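PDB 5BNF: uncharacterized protein from Sus scrofa, which is the porcine form of CD38, a disulfide-bonded member of the ADP-ribosyl cyclase family with a helical portion and a parallel beta sheet. Local coordinates for residues Y19-V24 against L102-D107; K39-A44 against S137-L142; A53-Y58 against L143-A148; F76-K81 against S171-V176. All blocks are in the same frame, centred on the assembly; numbering follows the deposited sequence.

Contact 1: residues Y19-V24 against L102-D107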
loop_
_atom_site.group_PDB
_atom_site.type_symbol
_atom_site.label_atom_id
_atom_site.label_comp_id
_atom_site.label_asym_id
_atom_site.label_seq_id
_atom_site.Cartn_x
_atom_site.Cartn_y
_atom_site.Cartn_z
ATOM N N TYR A 19 19.112 0.224 -0.332
ATOM C CA TYR A 19 20.231 -0.648 -0.014
ATOM C C TYR A 19 19.970 -1.388 1.283
ATOM O O TYR A 19 20.026 -2.615 1.320
ATOM C CB TYR A 19 21.540 0.146 0.064
ATOM C CG TYR A 19 22.161 0.388 -1.298
ATOM C CD1 TYR A 19 22.400 -0.675 -2.168
ATOM C CD2 TYR A 19 22.493 1.671 -1.721
ATOM C CE1 TYR A 19 22.953 -0.468 -3.429
ATOM C CE2 TYR A 19 23.049 1.891 -2.983
ATOM C CZ TYR A 19 23.275 0.816 -3.832
ATOM O OH TYR A 19 23.820 1.017 -5.083
ATOM N N THR A 20 19.663 -0.651 2.342
ATOM C CA THR A 20 19.390 -1.276 3.627
ATOM C C THR A 20 18.397 -2.433 3.481
ATOM O O THR A 20 18.427 -3.389 4.257
ATOM C CB THR A 20 18.821 -0.263 4.624
ATOM O OG1 THR A 20 19.779 0.778 4.838
ATOM C CG2 THR A 20 18.513 -0.933 5.948
ATOM N N TYR A 21 17.528 -2.347 2.478
ATOM C CA TYR A 21 16.531 -3.386 2.252
ATOM C C TYR A 21 17.108 -4.643 1.604
ATOM O O TYR A 21 16.853 -5.753 2.068
ATOM C CB TYR A 21 15.387 -2.859 1.374
ATOM C CG TYR A 21 14.206 -3.806 1.283
ATOM C CD1 TYR A 21 13.266 -3.884 2.309
ATOM C CD2 TYR A 21 14.038 -4.640 0.180
ATOM C CE1 TYR A 21 12.180 -4.770 2.234
ATOM C CE2 TYR A 21 12.960 -5.529 0.097
ATOM C CZ TYR A 21 12.038 -5.583 1.126
ATOM O OH TYR A 21 10.963 -6.433 1.032
ATOM N N ILE A 22 17.885 -4.472 0.537
ATOM C CA ILE A 22 18.446 -5.613 -0.179
ATOM C C ILE A 22 19.678 -6.271 0.430
ATOM O O ILE A 22 20.144 -7.294 -0.073
ATOM C CB ILE A 22 18.796 -5.250 -1.627
ATOM C CG1 ILE A 22 19.878 -4.170 -1.648
ATOM C CG2 ILE A 22 17.549 -4.797 -2.355
ATOM C CD1 ILE A 22 20.534 -3.993 -3.007
ATOM N N ARG A 23 20.213 -5.698 1.498
ATOM C CA ARG A 23 21.387 -6.282 2.126
ATOM C C ARG A 23 21.078 -6.762 3.526
ATOM O O ARG A 23 21.808 -7.583 4.083
ATOM C CB ARG A 23 22.520 -5.261 2.179
ATOM C CG ARG A 23 23.133 -4.930 0.828
ATOM C CD ARG A 23 23.333 -3.434 0.711
ATOM N NE ARG A 23 24.262 -3.054 -0.346
ATOM C CZ ARG A 23 25.081 -2.012 -0.252
ATOM N NH1 ARG A 23 25.073 -1.269 0.848
ATOM N NH2 ARG A 23 25.907 -1.713 -1.246
ATOM N N VAL A 24 19.988 -6.259 4.090
ATOM C CA VAL A 24 19.622 -6.625 5.446
ATOM C C VAL A 24 18.185 -7.101 5.618
ATOM O O VAL A 24 17.948 -8.213 6.084
ATOM C CB VAL A 24 19.857 -5.444 6.388
ATOM C CG1 VAL A 24 19.775 -5.906 7.827
ATOM C CG2 VAL A 24 21.201 -4.810 6.085
ATOM N N LEU A 102 9.527 -1.663 -2.522
ATOM C CA LEU A 102 8.977 -0.357 -2.886
ATOM C C LEU A 102 8.193 0.355 -1.784
ATOM O O LEU A 102 8.343 1.560 -1.586
ATOM C CB LEU A 102 8.112 -0.497 -4.139
ATOM C CG LEU A 102 8.941 -0.789 -5.389
ATOM C CD1 LEU A 102 8.034 -1.123 -6.561
ATOM C CD2 LEU A 102 9.820 0.417 -5.697
ATOM N N GLY A 103 7.357 -0.381 -1.063
ATOM C CA GLY A 103 6.594 0.248 -0.003
ATOM C C GLY A 103 7.508 0.665 1.130
ATOM O O GLY A 103 7.223 1.611 1.871
ATOM N N TYR A 104 8.627 -0.040 1.242
ATOM C CA TYR A 104 9.603 0.203 2.290
ATOM C C TYR A 104 10.370 1.514 2.144
ATOM O O TYR A 104 10.515 2.273 3.107
ATOM C CB TYR A 104 10.601 -0.958 2.336
ATOM C CG TYR A 104 11.749 -0.719 3.279
ATOM C CD1 TYR A 104 11.555 -0.735 4.660
ATOM C CD2 TYR A 104 13.021 -0.433 2.795
ATOM C CE1 TYR A 104 12.599 -0.472 5.532
ATOM C CE2 TYR A 104 14.071 -0.167 3.659
ATOM C CZ TYR A 104 13.853 -0.188 5.026
ATOM O OH TYR A 104 14.890 0.081 5.883
ATOM N N ILE A 105 10.877 1.775 0.947
ATOM C CA ILE A 105 11.640 2.990 0.723
ATOM C C ILE A 105 10.774 4.240 0.597
ATOM O O ILE A 105 11.178 5.319 1.030
ATOM C CB ILE A 105 12.521 2.861 -0.527
ATOM C CG1 ILE A 105 11.654 2.813 -1.778
ATOM C CG2 ILE A 105 13.356 1.594 -0.439
ATOM C CD1 ILE A 105 12.448 2.938 -3.060
ATOM N N ALA A 106 9.579 4.094 0.031
ATOM C CA ALA A 106 8.687 5.235 -0.154
ATOM C C ALA A 106 7.889 5.605 1.094
ATOM O O ALA A 106 7.464 6.751 1.252
ATOM C CB ALA A 106 7.742 4.957 -1.309
ATOM N N ASP A 107 7.709 4.637 1.985
ATOM C CA ASP A 107 6.942 4.843 3.205
ATOM C C ASP A 107 7.150 6.185 3.911
ATOM O O ASP A 107 8.279 6.590 4.179
ATOM C CB ASP A 107 7.223 3.696 4.174
ATOM C CG ASP A 107 6.271 3.684 5.347
ATOM O OD1 ASP A 107 5.052 3.856 5.125
ATOM O OD2 ASP A 107 6.735 3.494 6.489
#

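Contact 2: residues K39-A44 against S137-L142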
loop_
_atom_site.group_PDB
_atom_site.type_symbol
_atom_site.label_atom_id
_atom_site.label_comp_id
_atom_site.label_asym_id
_atom_site.label_seq_id
_atom_site.Cartn_x
_atom_site.Cartn_y
_atom_site.Cartn_z
ATOM N N LYS A 39 16.772 6.137 -9.772
ATOM C CA LYS A 39 16.693 6.862 -11.029
ATOM C C LYS A 39 15.281 6.767 -11.589
ATOM O O LYS A 39 14.707 7.760 -12.025
ATOM C CB LYS A 39 17.683 6.276 -12.038
ATOM C CG LYS A 39 17.709 7.003 -13.370
ATOM C CD LYS A 39 18.222 8.422 -13.207
ATOM C CE LYS A 39 18.220 9.153 -14.536
ATOM N NZ LYS A 39 18.608 10.580 -14.359
ATOM N N ALA A 40 14.728 5.561 -11.573
ATOM C CA ALA A 40 13.383 5.321 -12.077
ATOM C C ALA A 40 12.317 6.070 -11.274
ATOM O O ALA A 40 11.399 6.673 -11.838
ATOM C CB ALA A 40 13.096 3.846 -12.051
ATOM N N PHE A 41 12.439 6.011 -9.956
ATOM C CA PHE A 41 11.504 6.681 -9.073
ATOM C C PHE A 41 11.475 8.147 -9.486
ATOM O O PHE A 41 10.440 8.674 -9.894
ATOM C CB PHE A 41 11.985 6.567 -7.624
ATOM C CG PHE A 41 10.878 6.566 -6.603
ATOM C CD1 PHE A 41 9.711 7.300 -6.808
ATOM C CD2 PHE A 41 11.018 5.849 -5.421
ATOM C CE1 PHE A 41 8.698 7.315 -5.846
ATOM C CE2 PHE A 41 10.014 5.857 -4.453
ATOM C CZ PHE A 41 8.850 6.593 -4.667
ATOM N N THR A 42 12.636 8.786 -9.383
ATOM C CA THR A 42 12.808 10.192 -9.718
ATOM C C THR A 42 12.390 10.539 -11.149
ATOM O O THR A 42 11.692 11.526 -11.377
ATOM C CB THR A 42 14.272 10.611 -9.513
ATOM O OG1 THR A 42 14.660 10.351 -8.160
ATOM C CG2 THR A 42 14.441 12.083 -9.798
ATOM N N ASP A 43 12.815 9.730 -12.112
ATOM C CA ASP A 43 12.477 9.970 -13.511
ATOM C C ASP A 43 10.983 9.971 -13.757
ATOM O O ASP A 43 10.496 10.605 -14.692
ATOM C CB ASP A 43 13.123 8.910 -14.396
ATOM C CG ASP A 43 14.607 9.123 -14.557
ATOM O OD1 ASP A 43 15.156 9.980 -13.830
ATOM O OD2 ASP A 43 15.224 8.438 -15.401
ATOM N N ALA A 44 10.263 9.257 -12.906
ATOM C CA ALA A 44 8.821 9.138 -13.027
ATOM C C ALA A 44 8.026 10.414 -12.764
ATOM O O ALA A 44 6.927 10.571 -13.297
ATOM C CB ALA A 44 8.329 8.032 -12.094
ATOM N N SER A 137 -0.262 9.570 -4.555
ATOM C CA SER A 137 -1.437 8.726 -4.546
ATOM C C SER A 137 -1.397 7.670 -5.641
ATOM O O SER A 137 -1.722 6.508 -5.404
ATOM C CB SER A 137 -2.688 9.582 -4.686
ATOM O OG SER A 137 -2.781 10.474 -3.594
ATOM N N VAL A 138 -0.999 8.061 -6.844
ATOM C CA VAL A 138 -0.951 7.099 -7.926
ATOM C C VAL A 138 0.021 5.991 -7.586
ATOM O O VAL A 138 -0.246 4.817 -7.826
ATOM C CB VAL A 138 -0.552 7.756 -9.237
ATOM C CG1 VAL A 138 -0.158 6.702 -10.253
ATOM C CG2 VAL A 138 -1.737 8.576 -9.756
ATOM N N PHE A 139 1.148 6.373 -7.014
ATOM C CA PHE A 139 2.141 5.408 -6.615
ATOM C C PHE A 139 1.504 4.393 -5.665
ATOM O O PHE A 139 1.362 3.215 -5.991
ATOM C CB PHE A 139 3.287 6.105 -5.899
ATOM C CG PHE A 139 4.257 5.155 -5.285
ATOM C CD1 PHE A 139 5.147 4.455 -6.077
ATOM C CD2 PHE A 139 4.251 4.921 -3.917
ATOM C CE1 PHE A 139 6.020 3.523 -5.510
ATOM C CE2 PHE A 139 5.120 3.995 -3.347
ATOM C CZ PHE A 139 6.004 3.297 -4.143
ATOM N N TRP A 140 1.112 4.868 -4.490
ATOM C CA TRP A 140 0.508 4.005 -3.490
ATOM C C TRP A 140 -0.692 3.221 -3.997
ATOM O O TRP A 140 -0.899 2.076 -3.603
ATOM C CB TRP A 140 0.137 4.828 -2.261
ATOM C CG TRP A 140 1.341 5.286 -1.507
ATOM C CD1 TRP A 140 1.799 6.562 -1.390
ATOM C CD2 TRP A 140 2.250 4.465 -0.773
ATOM N NE1 TRP A 140 2.938 6.590 -0.625
ATOM C CE2 TRP A 140 3.237 5.313 -0.232
ATOM C CE3 TRP A 140 2.325 3.091 -0.516
ATOM C CZ2 TRP A 140 4.289 4.837 0.551
ATOM C CZ3 TRP A 140 3.371 2.617 0.263
ATOM C CH2 TRP A 140 4.338 3.487 0.788
ATOM N N ASN A 141 -1.475 3.831 -4.878
ATOM C CA ASN A 141 -2.642 3.173 -5.444
ATOM C C ASN A 141 -2.214 1.993 -6.299
ATOM O O ASN A 141 -2.828 0.929 -6.254
ATOM C CB ASN A 141 -3.428 4.148 -6.303
ATOM C CG ASN A 141 -4.884 4.184 -5.944
ATOM O OD1 ASN A 141 -5.618 3.219 -6.167
ATOM N ND2 ASN A 141 -5.317 5.302 -5.372
ATOM N N LEU A 142 -1.154 2.187 -7.078
ATOM C CA LEU A 142 -0.636 1.138 -7.946
ATOM C C LEU A 142 0.075 0.028 -7.154
ATOM O O LEU A 142 -0.083 -1.154 -7.446
ATOM C CB LEU A 142 0.331 1.743 -8.964
ATOM C CG LEU A 142 1.082 0.772 -9.872
ATOM C CD1 LEU A 142 0.086 -0.130 -10.613
ATOM C CD2 LEU A 142 1.941 1.562 -10.849
#

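Contact 3: residues A53-Y58 against L143-A148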
loop_
_atom_site.group_PDB
_atom_site.type_symbol
_atom_site.label_atom_id
_atom_site.label_comp_id
_atom_site.label_asym_id
_atom_site.label_seq_id
_atom_site.Cartn_x
_atom_site.Cartn_y
_atom_site.Cartn_z
ATOM N N ALA A 53 0.008 12.776 -13.072
ATOM C CA ALA A 53 0.515 11.429 -12.832
ATOM C C ALA A 53 -0.394 10.321 -13.351
ATOM O O ALA A 53 -1.607 10.364 -13.179
ATOM C CB ALA A 53 0.783 11.222 -11.340
ATOM N N ARG A 54 0.222 9.329 -13.985
ATOM C CA ARG A 54 -0.477 8.167 -14.529
ATOM C C ARG A 54 0.239 6.918 -14.028
ATOM O O ARG A 54 1.437 6.955 -13.742
ATOM C CB ARG A 54 -0.441 8.190 -16.062
ATOM C CG ARG A 54 -1.660 8.819 -16.713
ATOM C CD ARG A 54 -1.319 9.385 -18.088
ATOM N NE ARG A 54 -0.525 8.471 -18.906
ATOM C CZ ARG A 54 -0.959 7.303 -19.366
ATOM N NH1 ARG A 54 -0.154 6.552 -20.097
ATOM N NH2 ARG A 54 -2.191 6.886 -19.103
ATOM N N GLU A 55 -0.495 5.816 -13.928
ATOM C CA GLU A 55 0.074 4.551 -13.472
ATOM C C GLU A 55 1.306 4.211 -14.306
ATOM O O GLU A 55 2.362 3.854 -13.779
ATOM C CB GLU A 55 -0.968 3.443 -13.612
ATOM C CG GLU A 55 -1.187 2.643 -12.346
ATOM C CD GLU A 55 -2.399 1.738 -12.434
ATOM O OE1 GLU A 55 -2.494 0.955 -13.405
ATOM O OE2 GLU A 55 -3.259 1.810 -11.528
ATOM N N GLU A 56 1.156 4.366 -15.616
ATOM C CA GLU A 56 2.217 4.092 -16.580
ATOM C C GLU A 56 3.559 4.747 -16.261
ATOM O O GLU A 56 4.609 4.158 -16.519
ATOM C CB GLU A 56 1.774 4.535 -17.977
ATOM C CG GLU A 56 0.633 3.724 -18.594
ATOM C CD GLU A 56 -0.644 3.748 -17.775
ATOM O OE1 GLU A 56 -0.910 4.761 -17.095
ATOM O OE2 GLU A 56 -1.394 2.753 -17.824
ATOM N N ASP A 57 3.535 5.962 -15.719
ATOM C CA ASP A 57 4.777 6.656 -15.399
ATOM C C ASP A 57 5.644 5.845 -14.449
ATOM O O ASP A 57 6.828 6.131 -14.293
ATOM C CB ASP A 57 4.502 8.027 -14.769
ATOM C CG ASP A 57 3.723 8.952 -15.690
ATOM O OD1 ASP A 57 3.983 8.946 -16.907
ATOM O OD2 ASP A 57 2.856 9.700 -15.194
ATOM N N TYR A 58 5.058 4.834 -13.817
ATOM C CA TYR A 58 5.807 4.006 -12.880
ATOM C C TYR A 58 6.150 2.609 -13.401
ATOM O O TYR A 58 6.667 1.779 -12.651
ATOM C CB TYR A 58 5.041 3.867 -11.565
ATOM C CG TYR A 58 5.026 5.103 -10.692
ATOM C CD1 TYR A 58 6.203 5.634 -10.176
ATOM C CD2 TYR A 58 3.822 5.702 -10.329
ATOM C CE1 TYR A 58 6.180 6.732 -9.309
ATOM C CE2 TYR A 58 3.789 6.796 -9.468
ATOM C CZ TYR A 58 4.964 7.306 -8.963
ATOM O OH TYR A 58 4.915 8.403 -8.127
ATOM N N LEU A 143 0.853 0.418 -6.152
ATOM C CA LEU A 143 1.581 -0.539 -5.335
ATOM C C LEU A 143 0.593 -1.498 -4.680
ATOM O O LEU A 143 0.787 -2.713 -4.679
ATOM C CB LEU A 143 2.382 0.190 -4.254
ATOM C CG LEU A 143 3.543 -0.640 -3.712
ATOM C CD1 LEU A 143 4.406 -1.090 -4.887
ATOM C CD2 LEU A 143 4.366 0.171 -2.710
ATOM N N SER A 144 -0.478 -0.932 -4.137
ATOM C CA SER A 144 -1.508 -1.717 -3.480
ATOM C C SER A 144 -2.153 -2.671 -4.463
ATOM O O SER A 144 -2.332 -3.852 -4.168
ATOM C CB SER A 144 -2.556 -0.790 -2.876
ATOM O OG SER A 144 -1.998 -0.043 -1.809
ATOM N N LYS A 145 -2.493 -2.163 -5.642
ATOM C CA LYS A 145 -3.109 -2.993 -6.664
ATOM C C LYS A 145 -2.216 -4.180 -6.998
ATOM O O LYS A 145 -2.682 -5.312 -7.052
ATOM C CB LYS A 145 -3.370 -2.183 -7.931
ATOM C CG LYS A 145 -3.943 -3.014 -9.060
ATOM C CD LYS A 145 -5.268 -2.448 -9.533
ATOM C CE LYS A 145 -5.241 -2.192 -11.030
ATOM N NZ LYS A 145 -4.229 -1.164 -11.409
ATOM N N ARG A 146 -0.936 -3.916 -7.234
ATOM C CA ARG A 146 0.018 -4.978 -7.557
ATOM C C ARG A 146 0.136 -5.969 -6.404
ATOM O O ARG A 146 0.091 -7.176 -6.612
ATOM C CB ARG A 146 1.407 -4.397 -7.845
ATOM C CG ARG A 146 1.556 -3.700 -9.188
ATOM C CD ARG A 146 1.478 -4.684 -10.339
ATOM N NE ARG A 146 0.257 -4.524 -11.119
ATOM C CZ ARG A 146 0.113 -3.664 -12.121
ATOM N NH1 ARG A 146 -1.042 -3.590 -12.769
ATOM N NH2 ARG A 146 1.129 -2.889 -12.483
ATOM N N PHE A 147 0.288 -5.442 -5.191
ATOM C CA PHE A 147 0.423 -6.258 -3.990
ATOM C C PHE A 147 -0.747 -7.232 -3.861
ATOM O O PHE A 147 -0.561 -8.384 -3.498
ATOM C CB PHE A 147 0.497 -5.345 -2.757
ATOM C CG PHE A 147 0.893 -6.051 -1.478
ATOM C CD1 PHE A 147 2.133 -6.669 -1.359
ATOM C CD2 PHE A 147 0.044 -6.044 -0.371
ATOM C CE1 PHE A 147 2.529 -7.266 -0.158
ATOM C CE2 PHE A 147 0.430 -6.638 0.832
ATOM C CZ PHE A 147 1.678 -7.248 0.939
ATOM N N ALA A 148 -1.950 -6.770 -4.179
ATOM C CA ALA A 148 -3.139 -7.613 -4.082
ATOM C C ALA A 148 -3.193 -8.649 -5.197
ATOM O O ALA A 148 -3.599 -9.794 -4.975
ATOM C CB ALA A 148 -4.392 -6.750 -4.112
#

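Contact 4: residues F76-K81 against S171-V176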
loop_
_atom_site.group_PDB
_atom_site.type_symbol
_atom_site.label_atom_id
_atom_site.label_comp_id
_atom_site.label_asym_id
_atom_site.label_seq_id
_atom_site.Cartn_x
_atom_site.Cartn_y
_atom_site.Cartn_z
ATOM N N PHE A 76 -2.963 -7.269 5.152
ATOM C CA PHE A 76 -3.507 -5.937 4.915
ATOM C C PHE A 76 -3.982 -5.322 6.228
ATOM O O PHE A 76 -4.482 -6.022 7.113
ATOM C CB PHE A 76 -4.702 -6.006 3.956
ATOM C CG PHE A 76 -4.337 -6.357 2.546
ATOM C CD1 PHE A 76 -3.695 -5.435 1.731
ATOM C CD2 PHE A 76 -4.638 -7.608 2.027
ATOM C CE1 PHE A 76 -3.363 -5.760 0.417
ATOM C CE2 PHE A 76 -4.307 -7.938 0.711
ATOM C CZ PHE A 76 -3.672 -7.014 -0.091
ATOM N N TRP A 77 -3.820 -4.010 6.351
ATOM C CA TRP A 77 -4.264 -3.285 7.535
ATOM C C TRP A 77 -5.111 -2.138 7.009
ATOM O O TRP A 77 -4.661 -1.371 6.163
ATOM C CB TRP A 77 -3.073 -2.734 8.308
ATOM C CG TRP A 77 -2.074 -2.109 7.412
ATOM C CD1 TRP A 77 -1.037 -2.736 6.792
ATOM C CD2 TRP A 77 -2.063 -0.756 6.944
ATOM N NE1 TRP A 77 -0.382 -1.861 5.964
ATOM C CE2 TRP A 77 -0.992 -0.638 6.037
ATOM C CE3 TRP A 77 -2.860 0.370 7.201
ATOM C CZ2 TRP A 77 -0.692 0.560 5.382
ATOM C CZ3 TRP A 77 -2.562 1.561 6.548
ATOM C CH2 TRP A 77 -1.486 1.645 5.649
ATOM N N SER A 78 -6.347 -2.027 7.471
ATOM C CA SER A 78 -7.180 -0.943 6.984
ATOM C C SER A 78 -7.574 0.005 8.103
ATOM O O SER A 78 -8.440 -0.299 8.922
ATOM C CB SER A 78 -8.429 -1.484 6.293
ATOM O OG SER A 78 -9.031 -0.466 5.510
ATOM N N LYS A 79 -6.899 1.151 8.124
ATOM C CA LYS A 79 -7.118 2.210 9.101
ATOM C C LYS A 79 -6.794 1.832 10.549
ATOM O O LYS A 79 -7.177 2.525 11.489
ATOM C CB LYS A 79 -8.554 2.730 8.996
ATOM C CG LYS A 79 -8.736 4.104 9.618
ATOM C CD LYS A 79 -7.659 5.080 9.137
ATOM C CE LYS A 79 -6.761 5.552 10.276
ATOM N NZ LYS A 79 -7.473 6.419 11.255
ATOM N N THR A 80 -6.085 0.726 10.719
ATOM C CA THR A 80 -5.669 0.261 12.034
ATOM C C THR A 80 -4.162 0.480 12.063
ATOM O O THR A 80 -3.464 0.106 13.010
ATOM C CB THR A 80 -6.013 -1.233 12.224
ATOM O OG1 THR A 80 -5.140 -1.810 13.200
ATOM C CG2 THR A 80 -5.898 -1.982 10.912
ATOM N N LYS A 81 -3.691 1.101 10.985
ATOM C CA LYS A 81 -2.291 1.436 10.773
ATOM C C LYS A 81 -1.659 1.945 12.064
ATOM O O LYS A 81 -0.633 1.431 12.505
ATOM C CB LYS A 81 -2.203 2.501 9.673
ATOM C CG LYS A 81 -0.797 2.880 9.232
ATOM C CD LYS A 81 -0.337 4.187 9.859
ATOM C CE LYS A 81 1.117 4.478 9.509
ATOM N NZ LYS A 81 1.585 5.766 10.093
ATOM N N SER A 171 -12.034 3.056 1.333
ATOM C CA SER A 171 -10.609 2.999 1.662
ATOM C C SER A 171 -9.869 2.271 0.548
ATOM O O SER A 171 -10.488 1.699 -0.347
ATOM C CB SER A 171 -10.394 2.271 2.990
ATOM O OG SER A 171 -10.732 0.899 2.879
ATOM N N THR A 172 -8.544 2.288 0.595
ATOM C CA THR A 172 -7.757 1.620 -0.436
ATOM C C THR A 172 -8.065 0.125 -0.438
ATOM O O THR A 172 -8.240 -0.493 -1.495
ATOM C CB THR A 172 -6.255 1.833 -0.191
ATOM O OG1 THR A 172 -5.975 3.238 -0.211
ATOM C CG2 THR A 172 -5.422 1.126 -1.265
ATOM N N PHE A 173 -8.148 -0.444 0.756
ATOM C CA PHE A 173 -8.445 -1.853 0.894
ATOM C C PHE A 173 -9.798 -2.235 0.312
ATOM O O PHE A 173 -9.894 -3.173 -0.466
ATOM C CB PHE A 173 -8.432 -2.283 2.363
ATOM C CG PHE A 173 -8.729 -3.744 2.548
ATOM C CD1 PHE A 173 -7.858 -4.706 2.049
ATOM C CD2 PHE A 173 -9.889 -4.159 3.158
ATOM C CE1 PHE A 173 -8.142 -6.064 2.155
ATOM C CE2 PHE A 173 -10.187 -5.515 3.271
ATOM C CZ PHE A 173 -9.307 -6.471 2.764
ATOM N N GLY A 174 -10.839 -1.507 0.702
ATOM C CA GLY A 174 -12.177 -1.823 0.248
ATOM C C GLY A 174 -12.543 -1.465 -1.173
ATOM O O GLY A 174 -13.413 -2.097 -1.764
ATOM N N ARG A 175 -11.892 -0.457 -1.733
ATOM C CA ARG A 175 -12.212 -0.046 -3.089
ATOM C C ARG A 175 -11.185 -0.562 -4.099
ATOM O O ARG A 175 -11.498 -0.760 -5.275
ATOM C CB ARG A 175 -12.295 1.471 -3.144
ATOM C CG ARG A 175 -13.027 2.019 -4.345
ATOM C CD ARG A 175 -12.167 3.068 -5.009
ATOM N NE ARG A 175 -11.400 3.787 -4.002
ATOM C CZ ARG A 175 -10.183 4.275 -4.200
ATOM N NH1 ARG A 175 -9.590 4.131 -5.377
ATOM N NH2 ARG A 175 -9.549 4.879 -3.204
ATOM N N VAL A 176 -9.961 -0.799 -3.641
ATOM C CA VAL A 176 -8.924 -1.291 -4.536
ATOM C C VAL A 176 -8.440 -2.717 -4.264
ATOM O O VAL A 176 -8.722 -3.631 -5.030
ATOM C CB VAL A 176 -7.705 -0.363 -4.513
ATOM C CG1 VAL A 176 -6.581 -0.965 -5.335
ATOM C CG2 VAL A 176 -8.089 0.993 -5.057
HETATM O O HOH W 1 -11.540 -0.993 5.590
HETATM O O HOH W 2 -7.199 0.587 3.317
#

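Contact 1: residues Y19-V24 against L102-D107
Y104 lays one face of its ring under the CD1 side of Y21, and the closest pair is Y21 CD1 to Y104 CD2 at 3.5 Å. The two side chains slide past each other in opposite directions, with ring centroids 5.2 Å apart and planes inclined at 35°, an oblique aromatic contact. Y21 CB stands above and just outside the same rim, 3.7 Å from Y104 CD2. In both tyrosines CG is anti to the backbone N (chi1 -171° in Y21, 173° in Y104), which carries each ring out toward the other helix. At the far end of Y104, its OH lies 3.8 Å from T20 CG2, the T20 and Y104 side chains crossing at about a right angle. The contact joins helix 10-25 to the short helix 101-106 in the helical part of this cyclase fold. Y21 OH bonds N99 O and Q67 NE2, both in loops. No hydrogen bond crosses between 19-24 and 102-107, so the hold there is van der Waals and aromatic.

Contact 2: residues K39-A44 against S137-L142
Aromatic packing carries this contact: F41 of helix 34-45 points CZ over one face of F139 of helix 135-149, near the rim of that ring. F41 CZ comes to 4.3 Å from F139 CE1, a loose touch. The planes are inclined by 24° and so nearly parallel, but the 5.4 Å between centroids is mostly lateral offset, and little of one ring covers the other. F139 has CG anti to its N (chi1 172°), which sends the ring out from its helix toward 39-44. Next along the chain, W140 takes F139 CE2 over the centre of its own ring, 3.8 Å above the plane, so F139 is packed by its neighbour as well as by F41.

This is a buried part of the helical portion of the ADP-ribosyl cyclase fold, where aromatic rings fill the gap between two helices whose nearest CA atoms, those of F41 and F139, are 9.8 Å apart. W111 meets both F41 and F139 edge-to-face, while F10 adds another edge-to-face partner to F41 and Y58 one to F139. A106 of helix 101-106 touches the two phenylalanines as well.

The charged groups belong to the outer face of helix 34-45, turned away from 137-142. A pairing of K39 with D43 there is doubtful, because D43 is modelled too close to K39 O.

Contact 3: residues A53-Y58 against L143-A148
Residues 55-58 form a 3-10 turn leading into helix 59-64, and lie beside helix 135-149 with E55 and L143 as the nearest CA pair, 9.7 Å apart. One salt bridge crosses the contact: K145 NZ to E55 OE2 at 3.1 Å, including a weak hydrogen bond. E55 OE1 is 3.4 Å from the same nitrogen, so the ammonium faces both oxygens unevenly. E55 is extended beyond CG, whereas K145 leaves its helix with CG anti to N (chi1 177°) and then bends repeatedly, meeting the glutamate at about a right angle. The start of the turn is tied down by R54 N donating to D57 OD2 at 2.9 Å, from above the carboxylate plane. E56 OE1 lies over one face of the R54 guanidinium, toward its rim, a purely electrostatic pairing. R146, whose NE is paired with E149, has NH1 4.8 Å from E55 OE1, not in contact but perhaps adding to the positive surroundings. With K145 and R146 close by, E55 would probably be stabilised as a carboxylate.

Contact 4: residues F76-K81 against S171-V176
This is a buried strand-to-helix contact, part aromatic and part water-bridged, in which edge strand 75-77 of the parallel four-stranded sheet and the residues after it pack against the start of helix 172-180. In this alpha/beta portion of the cyclase fold the strand pairs with strand 153-160, and F76 and F173 both rest on V157 of that neighbour. The two phenylalanine side chains cross at about a right angle. F173 CE1 approaches F76 CD2 to 3.8 Å, and the ring planes stand at 45°, an oblique pair. F173 has CG anti to its N (chi1 -180°), which sends the ring out from the helix against F76, while F147 of helix 135-149 meets F76 as well.

Further along the strand direction, at S78, the contact turns polar. S78 OG lies 3.7 Å from F173 CB and is joined by two waters to the start of the helix. One is 2.6 Å from S78 OG and donates a weak hydrogen bond to S171 OG. The other accepts from F173 N at 2.9 Å and also bonds S78 OG, thereby satisfying a backbone N-H of the first helical turn.

S171 is the N-cap of this helix, and its hydroxyl also bonds D168 O. The capping bond runs from G174 N to S171 OG, 3.2 Å long and nearly straight at 169°.

Overall arrangement
From the N terminus, helix 10-25 comes first, and contact 1 closes a loop from it to helix 101-106. Helix 34-45 then starts contact 2 and the loop at 53-58 starts contact 3, both closing on adjoining segments of helix 135-149. Strand 75-77 opens contact 4, which closes last, on helix 172-180. All four first segments precede every second segment, so the loops cross one another and none nests. Contacts 1 to 3 are knit together in the helical part, G103 packing on W140 and L142 on E55. Helix 135-149 then links them to the sheet: A148 lies by F76 and S144 touches T172 of contact 4.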